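Local coordinates for protein alginate lyase (Bacteroides ovatus, PDB 3NFV) that probably cleaves alginate by beta-elimination, at residues A[343-348]-A[377-382]. Numbering follows the deposited sequence.
Sequences ACWILR and LIYSLE
Arg348 reaches from helix 336-351 to the C-terminal tail and grips the carbonyl of Tyr379, the residue at which the chain leaves helix 375-378. Its CB starts toward the tail with CG anti to the backbone N (chi1 165°), and Arg348 CG lies 3.4 Å from Tyr379 O. Bends at the next two torsions fold the chain around the carbonyl, keeping Arg348 CD also 3.4 Å from Tyr379 O. Arg348 NE passes 3.5 Å from Leu381 CD2 and forms a salt bridge to Glu360; CZ lies beside the same methyl, and NH2 is near Leu381 CD1. Leu381 CD2 and Trp345 CZ3 lie over opposite faces of the guanidinium, each offset toward the rim, sandwiching the group and limiting its rotation. Arg348 NH1 donates to Tyr379 O over 2.8 Å (N-H...O 153°), close to the guanidinium plane and in the carbonyl plane. Trp345 CE3 also lies 3.9 Å from Tyr379 CD2, near the plane of the phenol ring, while its NE1 bonds Thr369. A leucine in place of Arg348 would probably leave the Tyr379 carbonyl without this donor and Glu360 without its cationic mate. Just past the gripped carbonyl, Ser380 OG accepts from Glu382 N in an ST turn that shapes the tail. The contact thus ties helix 336-351, backed by helix 274-294 through Ile346, to the chain's last residues, whose Ser380 and Glu382 pack against helix 11-19.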
# COMPACT_ATOMS: atom_id res chain seq x y z
N ALA A 343 -1.19 0.61 -15.29
CA ALA A 343 -2.48 1.08 -15.85
C ALA A 343 -3.35 -0.07 -16.38
O ALA A 343 -4.54 -0.07 -16.17
CB ALA A 343 -2.24 2.11 -16.94
N CYS A 344 -2.75 -1.05 -17.03
CA CYS A 344 -3.49 -2.20 -17.51
C CYS A 344 -4.10 -3.01 -16.38
O CYS A 344 -5.20 -3.55 -16.51
CB CYS A 344 -2.60 -3.10 -18.39
SG CYS A 344 -2.03 -2.29 -19.96
N TRP A 345 -3.38 -3.10 -15.26
CA TRP A 345 -3.87 -3.76 -14.04
C TRP A 345 -4.90 -2.91 -13.28
O TRP A 345 -5.84 -3.46 -12.70
CB TRP A 345 -2.67 -4.21 -13.19
CG TRP A 345 -2.00 -5.39 -13.85
CD1 TRP A 345 -0.86 -5.39 -14.61
CD2 TRP A 345 -2.51 -6.74 -13.88
NE1 TRP A 345 -0.61 -6.67 -15.07
CE2 TRP A 345 -1.59 -7.51 -14.63
CE3 TRP A 345 -3.60 -7.39 -13.28
CZ2 TRP A 345 -1.77 -8.88 -14.85
CZ3 TRP A 345 -3.78 -8.75 -13.50
CH2 TRP A 345 -2.87 -9.48 -14.27
N ILE A 346 -4.80 -1.58 -13.32
CA ILE A 346 -5.90 -0.73 -12.83
C ILE A 346 -7.19 -1.08 -13.59
O ILE A 346 -8.25 -1.19 -12.99
CB ILE A 346 -5.59 0.77 -12.98
CG1 ILE A 346 -4.47 1.20 -11.99
CG2 ILE A 346 -6.85 1.62 -12.86
CD1 ILE A 346 -4.88 1.31 -10.45
N LEU A 347 -7.07 -1.31 -14.89
CA LEU A 347 -8.25 -1.68 -15.71
C LEU A 347 -8.81 -3.04 -15.29
O LEU A 347 -10.03 -3.19 -15.13
CB LEU A 347 -7.94 -1.58 -17.22
CG LEU A 347 -7.71 -0.14 -17.71
CD1 LEU A 347 -7.45 -0.05 -19.22
CD2 LEU A 347 -8.90 0.78 -17.30
N ARG A 348 -7.91 -4.00 -15.05
CA ARG A 348 -8.34 -5.32 -14.58
C ARG A 348 -9.18 -5.16 -13.31
O ARG A 348 -10.26 -5.72 -13.19
CB ARG A 348 -7.11 -6.24 -14.35
CG ARG A 348 -7.35 -7.52 -13.53
CD ARG A 348 -8.24 -8.53 -14.23
NE ARG A 348 -7.63 -8.98 -15.47
CZ ARG A 348 -6.85 -10.06 -15.64
NH1 ARG A 348 -6.51 -10.87 -14.64
NH2 ARG A 348 -6.40 -10.33 -16.84
N LEU A 377 -2.41 -14.02 -9.77
CA LEU A 377 -3.07 -14.71 -8.67
C LEU A 377 -4.01 -13.78 -7.88
O LEU A 377 -5.05 -14.22 -7.33
CB LEU A 377 -2.01 -15.29 -7.69
CG LEU A 377 -1.10 -16.38 -8.24
CD1 LEU A 377 -0.09 -16.84 -7.18
CD2 LEU A 377 -1.93 -17.57 -8.79
N ILE A 378 -3.64 -12.50 -7.79
CA ILE A 378 -4.26 -11.56 -6.86
C ILE A 378 -5.40 -10.80 -7.53
O ILE A 378 -6.41 -10.53 -6.91
CB ILE A 378 -3.23 -10.54 -6.28
CG1 ILE A 378 -2.18 -11.25 -5.42
CG2 ILE A 378 -3.94 -9.45 -5.48
CD1 ILE A 378 -2.79 -12.22 -4.36
N TYR A 379 -5.23 -10.49 -8.79
CA TYR A 379 -6.32 -9.87 -9.56
C TYR A 379 -6.72 -10.81 -10.73
O TYR A 379 -6.61 -10.43 -11.91
CB TYR A 379 -5.88 -8.52 -10.10
CG TYR A 379 -5.27 -7.56 -9.09
CD1 TYR A 379 -5.90 -7.26 -7.91
CD2 TYR A 379 -4.09 -6.89 -9.40
CE1 TYR A 379 -5.35 -6.36 -7.02
CE2 TYR A 379 -3.53 -5.99 -8.51
CZ TYR A 379 -4.16 -5.74 -7.33
OH TYR A 379 -3.61 -4.85 -6.45
N SER A 380 -7.21 -12.00 -10.39
CA SER A 380 -7.56 -13.03 -11.38
C SER A 380 -8.95 -12.73 -11.97
O SER A 380 -9.62 -11.80 -11.53
CB SER A 380 -7.65 -14.37 -10.70
OG SER A 380 -8.84 -14.44 -9.88
N LEU A 381 -9.40 -13.57 -12.90
CA LEU A 381 -10.73 -13.43 -13.48
C LEU A 381 -11.72 -14.41 -12.90
O LEU A 381 -12.76 -14.70 -13.51
CB LEU A 381 -10.64 -13.58 -15.01
CG LEU A 381 -9.85 -12.48 -15.75
CD1 LEU A 381 -9.74 -12.69 -17.26
CD2 LEU A 381 -10.44 -11.12 -15.46
N GLU A 382 -11.42 -14.95 -11.71
CA GLU A 382 -12.32 -15.93 -11.12
C GLU A 382 -13.64 -15.27 -10.75
O GLU A 382 -13.73 -14.04 -10.53
CB GLU A 382 -11.70 -16.60 -9.88
CG GLU A 382 -10.53 -17.51 -10.15
CD GLU A 382 -10.91 -18.70 -11.02
OE1 GLU A 382 -12.01 -19.28 -10.84
OE2 GLU A 382 -10.12 -19.03 -11.91
OXT GLU A 382 -14.65 -15.99 -10.65